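Local coordinates for protein elastase inhibitor AFUEI (Aspergillus fumigatus Af293, PDB 3W0E) that inhibits elastases of Aspergillus fumigatus and Aspergillus flavus and human leukocyte elastase, acting non-competitively on the first with nanomolar affinity, at residues S31-V36 / A49-I54; Q10-E15 / I63-A68; L37-M42 / V56-E61. All coordinates share one frame; numbering follows the deposited sequence.

Interaction 1 (S31-V36 / A49-I54)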
loop_
_atom_site.group_PDB
_atom_site.type_symbol
_atom_site.label_atom_id
_atom_site.label_comp_id
_atom_site.label_asym_id
_atom_site.label_seq_id
_atom_site.Cartn_x
_atom_site.Cartn_y
_atom_site.Cartn_z
ATOM N N SER A 31 -9.194 9.842 -8.317
ATOM C CA SER A 31 -8.229 10.168 -7.275
ATOM C C SER A 31 -7.224 11.197 -7.739
ATOM O O SER A 31 -6.889 11.242 -8.888
ATOM C CB SER A 31 -7.488 8.929 -6.786
ATOM O OG SER A 31 -8.310 8.071 -6.042
ATOM N N ASN A 32 -6.731 12.005 -6.819
ATOM C CA ASN A 32 -5.693 12.971 -7.127
ATOM C C ASN A 32 -4.821 13.232 -5.896
ATOM O O ASN A 32 -5.307 13.722 -4.912
ATOM C CB ASN A 32 -6.347 14.272 -7.612
ATOM C CG ASN A 32 -5.349 15.289 -8.104
ATOM O OD1 ASN A 32 -5.667 16.455 -8.264
ATOM N ND2 ASN A 32 -4.142 14.861 -8.314
ATOM N N PRO A 33 -3.550 12.883 -5.927
ATOM C CA PRO A 33 -2.826 12.483 -7.130
ATOM C C PRO A 33 -2.784 10.994 -7.328
ATOM O O PRO A 33 -3.086 10.285 -6.407
ATOM C CB PRO A 33 -1.428 12.956 -6.835
ATOM C CG PRO A 33 -1.346 12.952 -5.377
ATOM C CD PRO A 33 -2.646 13.361 -4.883
ATOM N N ILE A 34 -2.419 10.561 -8.531
ATOM C CA ILE A 34 -2.246 9.134 -8.803
ATOM C C ILE A 34 -0.785 8.931 -9.213
ATOM O O ILE A 34 -0.254 9.673 -10.052
ATOM C CB ILE A 34 -3.118 8.679 -9.967
ATOM C CG1 ILE A 34 -4.598 8.753 -9.594
ATOM C CG2 ILE A 34 -2.777 7.258 -10.382
ATOM C CD1 ILE A 34 -5.512 8.619 -10.807
ATOM N N ARG A 35 -0.126 7.943 -8.618
ATOM C CA ARG A 35 1.266 7.651 -8.931
ATOM C C ARG A 35 1.364 6.213 -9.413
ATOM O O ARG A 35 0.787 5.312 -8.814
ATOM C CB ARG A 35 2.148 7.819 -7.692
ATOM C CG ARG A 35 3.575 7.323 -7.858
ATOM C CD ARG A 35 4.436 7.769 -6.669
ATOM N NE ARG A 35 4.018 7.115 -5.436
ATOM C CZ ARG A 35 4.564 7.350 -4.247
ATOM N NH1 ARG A 35 5.533 8.248 -4.134
ATOM N NH2 ARG A 35 4.126 6.698 -3.178
ATOM N N VAL A 36 2.095 5.996 -10.499
ATOM C CA VAL A 36 2.302 4.634 -10.979
ATOM C C VAL A 36 3.652 4.109 -10.452
ATOM O O VAL A 36 4.686 4.759 -10.621
ATOM C CB VAL A 36 2.227 4.562 -12.526
ATOM C CG1 VAL A 36 2.409 3.106 -12.996
ATOM C CG2 VAL A 36 0.881 5.076 -13.008
ATOM N N ALA A 49 -2.314 10.122 2.342
ATOM C CA ALA A 49 -3.546 9.342 2.391
ATOM C C ALA A 49 -4.394 9.505 1.148
ATOM O O ALA A 49 -5.202 8.637 0.858
ATOM C CB ALA A 49 -4.376 9.723 3.627
ATOM N N SER A 50 -4.220 10.628 0.446
ATOM C CA SER A 50 -5.036 10.960 -0.730
ATOM C C SER A 50 -4.478 10.402 -2.042
ATOM O O SER A 50 -5.140 10.463 -3.076
ATOM C CB SER A 50 -5.172 12.487 -0.878
ATOM O OG SER A 50 -5.554 13.107 0.344
ATOM N N ARG A 51 -3.258 9.883 -2.004
ATOM C CA ARG A 51 -2.577 9.454 -3.222
ATOM C C ARG A 51 -2.859 7.997 -3.558
ATOM O O ARG A 51 -2.655 7.095 -2.727
ATOM C CB ARG A 51 -1.069 9.687 -3.094
ATOM C CG ARG A 51 -0.252 9.264 -4.352
ATOM C CD ARG A 51 1.137 9.815 -4.278
ATOM N NE ARG A 51 1.793 9.420 -3.035
ATOM C CZ ARG A 51 2.913 9.961 -2.568
ATOM N NH1 ARG A 51 3.537 10.913 -3.250
ATOM N NH2 ARG A 51 3.417 9.538 -1.409
ATOM N N LEU A 52 -3.363 7.762 -4.767
ATOM C CA LEU A 52 -3.609 6.410 -5.210
ATOM C C LEU A 52 -2.353 5.918 -5.914
ATOM O O LEU A 52 -1.873 6.548 -6.859
ATOM C CB LEU A 52 -4.808 6.343 -6.148
ATOM C CG LEU A 52 -5.058 4.981 -6.784
ATOM C CD1 LEU A 52 -5.213 3.886 -5.713
ATOM C CD2 LEU A 52 -6.295 5.040 -7.671
ATOM N N ASN A 53 -1.821 4.801 -5.436
ATOM C CA ASN A 53 -0.665 4.176 -6.067
ATOM C C ASN A 53 -1.106 2.969 -6.856
ATOM O O ASN A 53 -1.736 2.066 -6.327
ATOM C CB ASN A 53 0.370 3.747 -5.022
ATOM C CG ASN A 53 0.935 4.906 -4.261
ATOM O OD1 ASN A 53 1.755 5.663 -4.778
ATOM N ND2 ASN A 53 0.491 5.072 -3.022
ATOM N N ILE A 54 -0.784 2.967 -8.145
ATOM C CA ILE A 54 -1.093 1.836 -9.000
ATOM C C ILE A 54 0.223 1.127 -9.282
ATOM O O ILE A 54 1.124 1.708 -9.884
ATOM C CB ILE A 54 -1.686 2.316 -10.319
ATOM C CG1 ILE A 54 -2.954 3.143 -10.057
ATOM C CG2 ILE A 54 -1.987 1.123 -11.229
ATOM C CD1 ILE A 54 -4.121 2.323 -9.591
HETATM O O HOH W 1 -7.416 11.300 -3.907
#
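The guanidinium of Arg-35 lies flat on that of Arg-51, centres 3.5 Å apart and planes 20° from parallel, so each group has the other over one of its faces. The edge of the Arg-35 group, nearly in its plane, is taken by the side-chain oxygen of Asn-53: NE donates to OD1 at 2.8 Å, close to the C=O axis, and NH2 adds a weak second bond to the same atom. Both arginines run extended from the backbone, with CG anti to N (chi1 171° in Arg-35), and then bend at chi3; that bend turns the two flat ends onto each other.

Beneath them strands 34-36 and 52-54 pair in parallel, as outer and middle strands of the small mixed sheet of this I78-family inhibitor. Leu-52 N donates to Pro-33 O at 3.0 Å, Arg-35 N to Leu-52 O at 2.8 Å and Ile-54 N to Arg-35 O at 2.9 Å. On the sheet face away from the arginines, Ile-34 CG2 rests on Ile-54 CG1 (4.1 Å).

The stacked pair sits beside an anion: the C-terminal carboxylate of Ala-68 forms a salt bridge with Arg-51 NE, accepts from Asn-53 ND2 and has a long, weak ion pair with Arg-35. The carboxylate probably balances the positive charge of the pair, while Asn-53, gripped at both ends of its amide, fixes the rotation of the Arg-35 group.

Interaction 2 (Q10-E15 / I63-A68)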
loop_
_atom_site.group_PDB
_atom_site.type_symbol
_atom_site.label_atom_id
_atom_site.label_comp_id
_atom_site.label_asym_id
_atom_site.label_seq_id
_atom_site.Cartn_x
_atom_site.Cartn_y
_atom_site.Cartn_z
ATOM N N GLN A 10 -9.714 -0.084 -3.985
ATOM C CA GLN A 10 -10.484 -1.309 -3.776
ATOM C C GLN A 10 -11.016 -1.838 -5.099
ATOM O O GLN A 10 -10.926 -3.038 -5.375
ATOM C CB GLN A 10 -11.651 -1.050 -2.818
ATOM C CG GLN A 10 -12.556 -2.255 -2.586
ATOM C CD GLN A 10 -11.923 -3.290 -1.673
ATOM O OE1 GLN A 10 -10.744 -3.179 -1.309
ATOM N NE2 GLN A 10 -12.703 -4.303 -1.289
ATOM N N PHE A 11 -11.580 -0.934 -5.898
ATOM C CA PHE A 11 -12.074 -1.253 -7.231
ATOM C C PHE A 11 -10.962 -1.870 -8.063
ATOM O O PHE A 11 -11.177 -2.835 -8.797
ATOM C CB PHE A 11 -12.575 0.023 -7.913
ATOM C CG PHE A 11 -12.877 -0.143 -9.379
ATOM C CD1 PHE A 11 -11.952 0.233 -10.338
ATOM C CD2 PHE A 11 -14.089 -0.667 -9.799
ATOM C CE1 PHE A 11 -12.226 0.085 -11.686
ATOM C CE2 PHE A 11 -14.363 -0.823 -11.149
ATOM C CZ PHE A 11 -13.430 -0.447 -12.091
ATOM N N VAL A 12 -9.771 -1.290 -7.944
ATOM C CA VAL A 12 -8.609 -1.736 -8.705
ATOM C C VAL A 12 -8.160 -3.123 -8.247
ATOM O O VAL A 12 -7.992 -4.026 -9.071
ATOM C CB VAL A 12 -7.434 -0.739 -8.581
ATOM C CG1 VAL A 12 -6.175 -1.321 -9.209
ATOM C CG2 VAL A 12 -7.799 0.600 -9.217
ATOM N N LYS A 13 -7.958 -3.294 -6.942
ATOM C CA LYS A 13 -7.590 -4.604 -6.404
ATOM C C LYS A 13 -8.617 -5.683 -6.778
ATOM O O LYS A 13 -8.271 -6.849 -6.917
ATOM C CB LYS A 13 -7.426 -4.544 -4.880
ATOM C CG LYS A 13 -6.050 -4.080 -4.368
ATOM C CD LYS A 13 -6.157 -3.615 -2.913
ATOM C CE LYS A 13 -4.802 -3.486 -2.226
ATOM N NZ LYS A 13 -4.731 -2.311 -1.285
ATOM N N GLN A 14 -9.873 -5.284 -6.968
ATOM C CA GLN A 14 -10.964 -6.244 -7.157
ATOM C C GLN A 14 -11.330 -6.548 -8.611
ATOM O O GLN A 14 -11.820 -7.638 -8.912
ATOM C CB GLN A 14 -12.224 -5.766 -6.415
ATOM C CG GLN A 14 -12.181 -5.955 -4.893
ATOM C CD GLN A 14 -13.449 -5.463 -4.208
ATOM O OE1 GLN A 14 -13.582 -5.544 -2.984
ATOM N NE2 GLN A 14 -14.390 -4.949 -5.000
ATOM N N GLU A 15 -11.104 -5.593 -9.507
ATOM C CA GLU A 15 -11.608 -5.711 -10.874
ATOM C C GLU A 15 -10.531 -5.620 -11.958
ATOM O O GLU A 15 -10.720 -6.116 -13.076
ATOM C CB GLU A 15 -12.654 -4.617 -11.119
ATOM C CG GLU A 15 -13.821 -4.631 -10.142
ATOM C CD GLU A 15 -14.984 -5.491 -10.619
ATOM O OE1 GLU A 15 -14.739 -6.554 -11.233
ATOM O OE2 GLU A 15 -16.149 -5.096 -10.386
ATOM N N ILE A 63 -0.719 -4.953 -10.802
ATOM C CA ILE A 63 -0.537 -6.009 -9.803
ATOM C C ILE A 63 -1.068 -5.626 -8.434
ATOM O O ILE A 63 -1.263 -6.502 -7.595
ATOM C CB ILE A 63 0.927 -6.498 -9.667
ATOM C CG1 ILE A 63 1.861 -5.383 -9.200
ATOM C CG2 ILE A 63 1.425 -7.111 -10.998
ATOM C CD1 ILE A 63 3.334 -5.725 -9.428
ATOM N N SER A 64 -1.268 -4.331 -8.191
ATOM C CA SER A 64 -1.853 -3.917 -6.916
ATOM C C SER A 64 -2.127 -2.427 -6.852
ATOM O O SER A 64 -1.743 -1.677 -7.751
ATOM C CB SER A 64 -0.922 -4.301 -5.766
ATOM O OG SER A 64 -1.610 -4.332 -4.522
ATOM N N ALA A 65 -2.790 -2.000 -5.778
ATOM C CA ALA A 65 -3.029 -0.573 -5.547
ATOM C C ALA A 65 -3.144 -0.313 -4.055
ATOM O O ALA A 65 -3.629 -1.161 -3.310
ATOM C CB ALA A 65 -4.299 -0.107 -6.267
ATOM N N HIS A 66 -2.685 0.853 -3.619
ATOM C CA HIS A 66 -2.879 1.254 -2.232
ATOM C C HIS A 66 -2.760 2.759 -2.144
ATOM O O HIS A 66 -2.159 3.386 -3.014
ATOM C CB HIS A 66 -1.872 0.562 -1.295
ATOM C CG HIS A 66 -0.460 1.035 -1.450
ATOM N ND1 HIS A 66 0.354 0.619 -2.481
ATOM C CD2 HIS A 66 0.292 1.860 -0.685
ATOM C CE1 HIS A 66 1.541 1.186 -2.355
ATOM N NE2 HIS A 66 1.533 1.938 -1.271
ATOM N N CYS A 67 -3.349 3.339 -1.103
ATOM C CA CYS A 67 -3.258 4.769 -0.902
ATOM C C CYS A 67 -2.091 5.074 0.025
ATOM O O CYS A 67 -1.990 4.497 1.116
ATOM C CB CYS A 67 -4.576 5.318 -0.343
ATOM S SG CYS A 67 -5.962 4.985 -1.416
ATOM N N ALA A 68 -1.195 5.952 -0.426
ATOM C CA ALA A 68 -0.029 6.332 0.356
ATOM C C ALA A 68 0.871 7.267 -0.422
ATOM O O ALA A 68 1.756 7.926 0.139
ATOM C CB ALA A 68 0.751 5.076 0.797
ATOM O OXT ALA A 68 0.755 7.378 -1.644
#
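Helix 2-15 packs across one face of the sheet, and this contact is where its last turns meet the C-terminal strand 62-67, Val-12 lying against Ala-65. The short axes approach to 7.3 Å and run nearly antiparallel, at 165°. Val-12 points its CB toward the strand: CG1 sits 3.7 Å from Ala-65 CB, and Val-12 CB itself is only 3.9 Å from that methyl. Val-12 also reaches Ile-54, and Ala-65 touches Leu-52 and Ile-54 of the middle strand, so the pair belongs to the apolar layer between helix and sheet.

Lys-13 takes a different route. Its CG stands anti to the carbonyl carbon (chi1 -85°), and the chain then runs obliquely over the strand, extended as far as CE and bent at chi4. The ammonium NZ ends near the carbonyl oxygen of Ala-65. A hydrogen bond from NZ to that oxygen is modelled, but the lysine tail is set too close to the carbonyl for its geometry to be trusted.

Near the start of the strand Ile-63 and Ser-64 both face Gln-55, a classic beta bulge. Farther along, Cys-67 is joined to Cys-5 by the disulfide, tying an earlier turn of the same helix to the chain terminus. His-66 stacks its ring on His-66 of the second subunit. Chemically the contact is divided: apolar methyls close the buried side, while the lysine probably brings its ammonium to the Ala-65 carbonyl, a bond whose detail is doubtful. Ala-65 N, by contrast, is buried without a polar partner.

Interaction 3 (L37-M42 / V56-E61)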
loop_
_atom_site.group_PDB
_atom_site.type_symbol
_atom_site.label_atom_id
_atom_site.label_comp_id
_atom_site.label_asym_id
_atom_site.label_seq_id
_atom_site.Cartn_x
_atom_site.Cartn_y
_atom_site.Cartn_z
ATOM N N LEU A 37 3.637 2.944 -9.802
ATOM C CA LEU A 37 4.845 2.375 -9.234
ATOM C C LEU A 37 5.335 1.266 -10.156
ATOM O O LEU A 37 4.628 0.297 -10.350
ATOM C CB LEU A 37 4.557 1.802 -7.846
ATOM C CG LEU A 37 4.138 2.854 -6.807
ATOM C CD1 LEU A 37 3.896 2.219 -5.460
ATOM C CD2 LEU A 37 5.233 3.932 -6.719
ATOM N N HIS A 38 6.529 1.441 -10.725
ATOM C CA HIS A 38 7.119 0.452 -11.638
ATOM C C HIS A 38 8.169 -0.392 -10.936
ATOM O O HIS A 38 8.799 0.057 -9.981
ATOM C CB HIS A 38 7.784 1.151 -12.821
ATOM C CG HIS A 38 6.866 2.053 -13.576
ATOM N ND1 HIS A 38 6.727 3.393 -13.282
ATOM C CD2 HIS A 38 6.036 1.810 -14.619
ATOM C CE1 HIS A 38 5.857 3.937 -14.112
ATOM N NE2 HIS A 38 5.425 2.999 -14.935
ATOM N N PRO A 39 8.391 -1.617 -11.433
ATOM C CA PRO A 39 9.316 -2.498 -10.722
ATOM C C PRO A 39 10.690 -1.869 -10.697
ATOM O O PRO A 39 11.147 -1.351 -11.722
ATOM C CB PRO A 39 9.304 -3.793 -11.559
ATOM C CG PRO A 39 8.699 -3.422 -12.860
ATOM C CD PRO A 39 7.789 -2.257 -12.616
ATOM N N GLY A 40 11.316 -1.871 -9.529
ATOM C CA GLY A 40 12.665 -1.349 -9.393
ATOM C C GLY A 40 12.766 0.157 -9.191
ATOM O O GLY A 40 13.853 0.670 -8.897
ATOM N N ASP A 41 11.658 0.873 -9.375
ATOM C CA ASP A 41 11.623 2.303 -9.059
ATOM C C ASP A 41 12.179 2.503 -7.663
ATOM O O ASP A 41 11.833 1.760 -6.745
ATOM C CB ASP A 41 10.183 2.846 -9.083
ATOM C CG ASP A 41 9.686 3.174 -10.485
ATOM O OD1 ASP A 41 10.470 3.042 -11.452
ATOM O OD2 ASP A 41 8.498 3.576 -10.629
ATOM N N MET A 42 13.041 3.498 -7.485
ATOM C CA MET A 42 13.462 3.876 -6.141
ATOM C C MET A 42 12.508 4.954 -5.652
ATOM O O MET A 42 12.386 6.022 -6.279
ATOM C CB MET A 42 14.899 4.435 -6.136
ATOM C CG MET A 42 15.975 3.443 -6.541
ATOM S SD MET A 42 16.062 1.956 -5.506
ATOM C CE MET A 42 16.200 2.668 -3.853
ATOM N N VAL A 56 2.405 -1.648 -11.120
ATOM C CA VAL A 56 2.344 -2.467 -12.322
ATOM C C VAL A 56 3.593 -3.353 -12.401
ATOM O O VAL A 56 4.608 -3.109 -11.719
ATOM C CB VAL A 56 2.187 -1.591 -13.607
ATOM C CG1 VAL A 56 0.879 -0.787 -13.567
ATOM C CG2 VAL A 56 3.379 -0.646 -13.772
ATOM N N ASN A 57 3.514 -4.405 -13.202
ATOM C CA ASN A 57 4.712 -5.182 -13.525
ATOM C C ASN A 57 5.469 -4.599 -14.709
ATOM O O ASN A 57 5.156 -3.494 -15.187
ATOM C CB ASN A 57 4.378 -6.662 -13.754
ATOM C CG ASN A 57 3.439 -6.888 -14.924
ATOM O OD1 ASN A 57 3.308 -6.039 -15.819
ATOM N ND2 ASN A 57 2.772 -8.055 -14.932
ATOM N N GLU A 58 6.473 -5.330 -15.189
ATOM C CA GLU A 58 7.310 -4.811 -16.261
ATOM C C GLU A 58 6.565 -4.633 -17.585
ATOM O O GLU A 58 7.063 -3.979 -18.513
ATOM C CB GLU A 58 8.559 -5.681 -16.427
ATOM C CG GLU A 58 9.846 -4.970 -15.994
ATOM C CD GLU A 58 10.684 -5.796 -15.036
ATOM O OE1 GLU A 58 11.848 -5.412 -14.780
ATOM O OE2 GLU A 58 10.178 -6.829 -14.531
ATOM N N ASN A 59 5.370 -5.200 -17.665
ATOM C CA ASN A 59 4.558 -5.067 -18.866
ATOM C C ASN A 59 3.379 -4.113 -18.695
ATOM O O ASN A 59 2.456 -4.105 -19.505
ATOM C CB ASN A 59 4.086 -6.443 -19.301
ATOM C CG ASN A 59 5.236 -7.319 -19.729
ATOM O OD1 ASN A 59 6.202 -6.831 -20.317
ATOM N ND2 ASN A 59 5.166 -8.606 -19.399
ATOM N N ASN A 60 3.437 -3.296 -17.651
ATOM C CA ASN A 60 2.410 -2.298 -17.371
ATOM C C ASN A 60 1.092 -2.952 -16.995
ATOM O O ASN A 60 0.031 -2.355 -17.173
ATOM C CB ASN A 60 2.193 -1.336 -18.558
ATOM C CG ASN A 60 1.434 -0.076 -18.158
ATOM O OD1 ASN A 60 1.758 0.566 -17.158
ATOM N ND2 ASN A 60 0.427 0.286 -18.944
ATOM N N GLU A 61 1.155 -4.178 -16.481
ATOM C CA GLU A 61 -0.042 -4.878 -16.023
ATOM C C GLU A 61 -0.245 -4.631 -14.541
ATOM O O GLU A 61 0.693 -4.731 -13.766
ATOM C CB GLU A 61 0.068 -6.370 -16.338
ATOM C CG GLU A 61 0.199 -6.590 -17.838
ATOM C CD GLU A 61 0.670 -7.985 -18.203
ATOM O OE1 GLU A 61 0.547 -8.342 -19.400
ATOM O OE2 GLU A 61 1.162 -8.720 -17.309
HETATM O O HOH W 2 6.065 -2.362 -9.412
#
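One hydrogen bond joins the ends of the two strands, where the loops begin: Val-56 N donates to Leu-37 O at 3.1 Å, straight at 169°. A water donates to both Leu-37 O and Val-56 O, bridging the two segments at the end of the parallel strand pair.

The van der Waals contacts lie alongside. Val-56 CG2, placed between its backbone N and carbonyl carbon (chi1 -62° for CG1), comes 3.7 Å from His-38 CD2, approaching the ring obliquely. Pro-39 turns its ring toward the 56-61 loop, with CD 3.4 Å from Val-56 O and CG 3.7 Å from Glu-58 CG, the glutamate crossing it at a slant.

Polar bonds within each loop hold its shape. Asp-41 OD2 accepts from His-38 N and, at 3.2 Å, from His-38 ND1, both on the same face of the carboxylate; ND1 meets it in the imidazole plane and on the syn side, which fixes the ring's rotation. In the other loop Asn-57 OD1 accepts from Asn-59 N and Glu-61 N, from opposite faces of the amide, while ND2 donates to Glu-61 OE2 at 2.9 Å.

These are a type II turn, His-38 to Asp-41, and a type I turn, Asn-57 to Asn-60, opened by an Asx turn. The second connects strands 52-56 and 62-67 as a beta hairpin; the first leads out to Met-42, whose strand pairs antiparallel with the second subunit.

In the fold
All three contacts build on one small mixed sheet in which strand 52-56 lies between 34-37 and 62-67. Interaction 1 pairs the first two strands, interaction 2 lays the N-terminal helix on the third, and interaction 3 finishes the pairing at Leu-37 and Val-56 and goes on into the loops. The centres of interactions 1 and 2 are about 10 Å apart, joined where Ala-68 OXT lies 2.7 Å from both Arg-51 NE and Asn-53 ND2. Interactions 1 and 3, about 15 Å apart at their centres, connect through Leu-37 N, 2.8 Å from Ile-54 O. Interactions 2 and 3 both reach the second subunit, and His-66 CE1 packs 4.0 Å from Leu-37 CD1 between them.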